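Local coordinates for protein D-galactonate dehydratase family member SEN1436 (PDB 3TW9) that shows low magnesium-dependent D-gluconate dehydratase activity in vitro, forming 2-dehydro-3-deoxy-D-gluconate and water, as a member of the mandelate racemase/muconate lactonizing enzyme family, at residues Ala262-Glu266 with Leu288-Thr294; Leu311-Arg315 with Leu342-Arg346. One frame throughout, in Å; residues are numbered along the deposited sequence.

Contact 1. Residues Ala262-Glu266 with Leu288-Thr294; sequences AKTLE and LRQQSST
The backbones of Ala262-Glu266 and Leu288-Thr294 come together where the chain comes off helices 255-265 and 285-291, going on from the second to strand 296-298, with the CA atoms of Glu266 and Thr294 5.1 Å apart. Both belong to the barrel domain of the enolase superfamily, and the contact joins neighbouring helices of its outer layer, illustrating how serine and threonine hydroxyls can tie a helix end to the loop after the next helix. Thr294 carries its OG1 beside its own backbone N (chi1 -68°), and from there the hydroxyl donates a short hydrogen bond of 2.7 Å to Ala262 O, tilted from the carbonyl plane. Glu266 reaches across with its chain extended beyond CG and offers OE2 to two donors. Ser292 OG gives its proton to the anti lone pair of Glu266 OE2 at 3.0 Å, while Ser293 N approaches from above the carboxylate plane, also at 3.0 Å, with an N-H...O angle of 161°. Ser292 OG also accepts from Thr294 N, closing an ST turn, so this hydroxyl donates to Glu266 and accepts from the loop backbone. On the side facing strand 272-274, Ala262 CB lies 3.4 Å from Ser292 OG and touches Leu288 CD1 more loosely; Leu273 of that strand packs against both Ala262 and Thr294. A water donates to Leu265 O and, weakly, to Thr294 OG1. At the exposed side the Lys263 chain, bent at chi3, crosses the Gln291 side chain at a slant, CD 3.5 Å from Gln291 OE1, and its NZ donates to that oxygen at 2.8 Å.

Contact 2. Residues Leu311-Arg315 with Leu342-Arg346; sequences LIDNR and LNGVR
Asn343 meets Ile312 and Arg315 together, its amide lying with one face to Ile312 O and its oxygen toward the arginine. Arg315 NH1 donates to Asn343 OD1 at 2.8 Å. The acceptor lies near the guanidinium plane, at its edge, and the two flat groups are only 14° from coplanar, yet the bond is bent, with an N-H...O angle of 131°. Arg315 gets there by folding back at chi3 (-64°), which also lets NH1 make a weak bond to Asp313 O. On the apolar side, Ile312 CG2 rests against the amide, 3.6 Å from Asn343 ND2, and it also touches Val345 CG2 at 4.2 Å. Ile312 O faces the amide carbon, with Asn343 CG 3.3 Å away.

Further out, Asn343 ND2 is held by Tyr339 O of the preceding helix, 330-342, and the second subunit adds Lys309 NZ to OD1 and Tyr339 OH to ND2, so the amide is gripped from both chains and its rotation is well fixed. Lys309 of that subunit also lies close to Arg315 NH1, two like charges that share the Asn343 oxygen. The backbone that presents these groups is set by two helix ends: Arg315 and Gly344, both with positive phi, are the C-prime residues of Schellman motifs, Arg315 N bonding to Ile312 O at 3.1 Å. Two Schellman-capped ends of successive helices, side by side on the outer layer of the enolase-type barrel, here lie at a subunit interface.

Followed from the N terminus, the chain leaves helix 255-265, passes through strand 272-274 and returns along helix 285-291, where contact 1 closes that beta-alpha excursion. It then runs on through strand 296-298 to helix 305-313, and contact 2 closes the next such excursion after strand 319-320 and helix 330-342. The two loops follow in series, neither nesting nor crossing, and their centres lie about 17 Å apart. Arg289 bridges them, its NH2 probably hydrogen-bonded to Arg315 O at 3.1 Å, while its NH1 forms a salt bridge with Asp318. Each contact ties a pair of successive helices and the Arg289 bond joins the pairs; of the two, contact 2 meets the second subunit.

Contact 1. Residues Ala262-Glu266 with Leu288-Thr294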
loop_
_atom_site.group_PDB
_atom_site.type_symbol
_atom_site.label_atom_id
_atom_site.label_comp_id
_atom_site.label_asym_id
_atom_site.label_seq_id
_atom_site.Cartn_x
_atom_site.Cartn_y
_atom_site.Cartn_z
ATOM N N ALA C 262 0.208 1.138 31.505
ATOM C CA ALA C 262 1.035 1.832 30.502
ATOM C C ALA C 262 1.820 3.002 31.117
ATOM O O ALA C 262 3.028 3.149 30.911
ATOM C CB ALA C 262 0.154 2.326 29.334
ATOM N N LYS C 263 1.133 3.816 31.890
ATOM C CA LYS C 263 1.781 4.939 32.576
ATOM C C LYS C 263 2.845 4.493 33.583
ATOM O O LYS C 263 3.947 5.053 33.606
ATOM C CB LYS C 263 0.750 5.851 33.250
ATOM C CG LYS C 263 -0.182 6.556 32.222
ATOM C CD LYS C 263 -1.348 7.290 32.925
ATOM C CE LYS C 263 -0.888 8.510 33.723
ATOM N NZ LYS C 263 -2.039 9.302 34.256
ATOM N N THR C 264 2.528 3.478 34.377
ATOM C CA THR C 264 3.484 2.986 35.393
ATOM C C THR C 264 4.734 2.333 34.789
ATOM O O THR C 264 5.789 2.316 35.424
ATOM C CB THR C 264 2.821 2.015 36.399
ATOM O OG1 THR C 264 2.296 0.872 35.717
ATOM C CG2 THR C 264 1.699 2.717 37.135
ATOM N N LEU C 265 4.607 1.828 33.561
ATOM C CA LEU C 265 5.706 1.128 32.862
ATOM C C LEU C 265 6.552 2.028 31.981
ATOM O O LEU C 265 7.548 1.570 31.424
ATOM C CB LEU C 265 5.170 -0.034 32.039
ATOM C CG LEU C 265 4.505 -1.195 32.809
ATOM C CD1 LEU C 265 3.997 -2.235 31.863
ATOM C CD2 LEU C 265 5.469 -1.836 33.826
ATOM N N GLU C 266 6.150 3.295 31.831
ATOM C CA GLU C 266 6.949 4.294 31.086
ATOM C C GLU C 266 8.428 4.332 31.448
ATOM O O GLU C 266 9.271 4.308 30.565
ATOM C CB GLU C 266 6.359 5.698 31.246
ATOM C CG GLU C 266 5.337 5.990 30.190
ATOM C CD GLU C 266 4.634 7.319 30.329
ATOM O OE1 GLU C 266 5.240 8.340 30.735
ATOM O OE2 GLU C 266 3.437 7.326 30.002
ATOM N N LEU C 288 -6.144 6.359 26.410
ATOM C CA LEU C 288 -4.788 5.860 26.673
ATOM C C LEU C 288 -3.730 6.802 26.086
ATOM O O LEU C 288 -2.727 7.136 26.747
ATOM C CB LEU C 288 -4.585 4.417 26.141
ATOM C CG LEU C 288 -3.261 3.741 26.593
ATOM C CD1 LEU C 288 -3.456 2.232 26.746
ATOM C CD2 LEU C 288 -2.056 4.002 25.645
ATOM N N ARG C 289 -3.953 7.244 24.853
ATOM C CA ARG C 289 -2.928 8.030 24.125
ATOM C C ARG C 289 -2.867 9.530 24.470
ATOM O O ARG C 289 -1.939 10.234 24.056
ATOM C CB ARG C 289 -3.052 7.792 22.611
ATOM C CG ARG C 289 -2.930 6.332 22.203
ATOM C CD ARG C 289 -1.496 5.858 22.236
ATOM N NE ARG C 289 -0.840 6.120 20.976
ATOM C CZ ARG C 289 0.331 5.578 20.629
ATOM N NH1 ARG C 289 1.006 4.858 21.502
ATOM N NH2 ARG C 289 0.844 5.808 19.420
ATOM N N GLN C 290 -3.850 9.999 25.244
ATOM C CA GLN C 290 -3.806 11.324 25.871
ATOM C C GLN C 290 -2.871 11.352 27.079
ATOM O O GLN C 290 -2.472 12.429 27.532
ATOM C CB GLN C 290 -5.192 11.738 26.339
ATOM C CG GLN C 290 -6.139 12.035 25.207
ATOM C CD GLN C 290 -7.601 12.227 25.665
ATOM O OE1 GLN C 290 -8.019 11.819 26.772
ATOM N NE2 GLN C 290 -8.388 12.836 24.794
ATOM N N GLN C 291 -2.541 10.176 27.600
ATOM C CA GLN C 291 -1.850 10.089 28.873
ATOM C C GLN C 291 -0.494 9.381 28.859
ATOM O O GLN C 291 0.398 9.798 29.579
ATOM C CB GLN C 291 -2.746 9.451 29.922
ATOM C CG GLN C 291 -3.997 10.266 30.191
ATOM C CD GLN C 291 -4.762 9.783 31.400
ATOM O OE1 GLN C 291 -4.167 9.288 32.368
ATOM N NE2 GLN C 291 -6.102 9.904 31.346
ATOM N N SER C 292 -0.358 8.294 28.096
ATOM C CA SER C 292 0.870 7.489 28.141
ATOM C C SER C 292 1.703 7.516 26.858
ATOM O O SER C 292 1.174 7.626 25.750
ATOM C CB SER C 292 0.568 6.027 28.540
ATOM O OG SER C 292 1.788 5.261 28.677
ATOM N N SER C 293 3.012 7.393 27.041
ATOM C CA SER C 293 3.979 7.397 25.956
ATOM C C SER C 293 4.709 6.066 25.898
ATOM O O SER C 293 5.675 5.946 25.161
ATOM C CB SER C 293 4.999 8.520 26.139
ATOM O OG SER C 293 5.582 8.460 27.420
ATOM N N THR C 294 4.243 5.083 26.665
ATOM C CA THR C 294 4.733 3.686 26.485
ATOM C C THR C 294 4.299 3.205 25.099
ATOM O O THR C 294 3.128 3.348 24.775
ATOM C CB THR C 294 4.145 2.767 27.566
ATOM O OG1 THR C 294 4.717 3.135 28.833
ATOM C CG2 THR C 294 4.435 1.314 27.263
HETATM O O HOH W 1 7.723 1.539 28.682
#

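Contact 2. Residues Leu311-Arg315 with Leu342-Arg346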
loop_
_atom_site.group_PDB
_atom_site.type_symbol
_atom_site.label_atom_id
_atom_site.label_comp_id
_atom_site.label_asym_id
_atom_site.label_seq_id
_atom_site.Cartn_x
_atom_site.Cartn_y
_atom_site.Cartn_z
ATOM N N LEU C 311 -7.492 3.068 14.424
ATOM C CA LEU C 311 -6.271 3.106 15.259
ATOM C C LEU C 311 -5.076 3.669 14.489
ATOM O O LEU C 311 -4.306 4.489 15.015
ATOM C CB LEU C 311 -5.922 1.698 15.778
ATOM C CG LEU C 311 -7.013 1.070 16.646
ATOM C CD1 LEU C 311 -6.515 -0.260 17.213
ATOM C CD2 LEU C 311 -7.446 1.993 17.785
ATOM N N ILE C 312 -4.919 3.229 13.247
ATOM C CA ILE C 312 -3.767 3.681 12.448
ATOM C C ILE C 312 -4.012 5.116 11.935
ATOM O O ILE C 312 -3.088 5.927 11.974
ATOM C CB ILE C 312 -3.376 2.656 11.362
ATOM C CG1 ILE C 312 -2.876 1.379 12.050
ATOM C CG2 ILE C 312 -2.228 3.177 10.483
ATOM C CD1 ILE C 312 -2.690 0.251 11.139
ATOM N N ASP C 313 -5.273 5.423 11.569
ATOM C CA ASP C 313 -5.728 6.768 11.128
ATOM C C ASP C 313 -5.462 7.850 12.116
ATOM O O ASP C 313 -5.213 9.012 11.725
ATOM C CB ASP C 313 -7.265 6.798 10.767
ATOM C CG ASP C 313 -7.519 6.446 9.318
ATOM O OD1 ASP C 313 -6.543 6.317 8.595
ATOM O OD2 ASP C 313 -8.683 6.295 8.913
ATOM N N ASN C 314 -5.531 7.491 13.399
ATOM C CA ASN C 314 -5.397 8.453 14.457
ATOM C C ASN C 314 -4.130 8.245 15.250
ATOM O O ASN C 314 -3.972 8.839 16.317
ATOM C CB ASN C 314 -6.612 8.400 15.376
ATOM C CG ASN C 314 -7.844 8.948 14.706
ATOM O OD1 ASN C 314 -7.941 10.152 14.484
ATOM N ND2 ASN C 314 -8.775 8.070 14.350
ATOM N N ARG C 315 -3.264 7.368 14.731
ATOM C CA ARG C 315 -1.934 7.100 15.336
ATOM C C ARG C 315 -2.055 6.699 16.818
ATOM O O ARG C 315 -1.353 7.222 17.699
ATOM C CB ARG C 315 -0.984 8.282 15.059
ATOM C CG ARG C 315 -0.625 8.344 13.545
ATOM C CD ARG C 315 -0.165 9.712 13.040
ATOM N NE ARG C 315 -1.230 10.706 13.139
ATOM C CZ ARG C 315 -2.346 10.719 12.403
ATOM N NH1 ARG C 315 -2.573 9.830 11.437
ATOM N NH2 ARG C 315 -3.254 11.652 12.630
ATOM N N LEU C 342 2.718 5.077 6.068
ATOM C CA LEU C 342 2.414 6.483 5.828
ATOM C C LEU C 342 1.994 7.179 7.120
ATOM O O LEU C 342 2.098 8.401 7.218
ATOM C CB LEU C 342 1.364 6.643 4.722
ATOM C CG LEU C 342 1.992 6.243 3.380
ATOM C CD1 LEU C 342 0.956 6.047 2.263
ATOM C CD2 LEU C 342 3.074 7.233 2.973
ATOM N N ASN C 343 1.541 6.384 8.093
ATOM C CA ASN C 343 1.221 6.879 9.445
ATOM C C ASN C 343 2.350 6.696 10.451
ATOM O O ASN C 343 2.147 6.915 11.624
ATOM C CB ASN C 343 -0.057 6.200 9.947
ATOM C CG ASN C 343 -1.291 6.810 9.318
ATOM O OD1 ASN C 343 -1.622 7.943 9.640
ATOM N ND2 ASN C 343 -1.937 6.093 8.379
ATOM N N GLY C 344 3.541 6.293 10.002
ATOM C CA GLY C 344 4.679 6.070 10.954
ATOM C C GLY C 344 4.486 4.905 11.940
ATOM O O GLY C 344 5.144 4.848 12.966
ATOM N N VAL C 345 3.552 4.008 11.636
ATOM C CA VAL C 345 3.252 2.835 12.458
ATOM C C VAL C 345 4.086 1.660 11.893
ATOM O O VAL C 345 4.192 1.499 10.671
ATOM C CB VAL C 345 1.733 2.547 12.461
ATOM C CG1 VAL C 345 1.411 1.233 13.140
ATOM C CG2 VAL C 345 0.946 3.737 13.169
ATOM N N ARG C 346 4.698 0.862 12.772
ATOM C CA ARG C 346 5.559 -0.225 12.280
ATOM C C ARG C 346 4.894 -1.613 12.381
ATOM O O ARG C 346 3.893 -1.798 13.079
ATOM C CB ARG C 346 6.918 -0.160 13.006
ATOM C CG ARG C 346 7.617 1.176 12.727
ATOM C CD ARG C 346 9.103 1.119 13.030
ATOM N NE ARG C 346 9.364 0.808 14.456
ATOM C CZ ARG C 346 10.590 0.514 14.903
ATOM N NH1 ARG C 346 11.606 0.515 14.041
ATOM N NH2 ARG C 346 10.820 0.252 16.169
#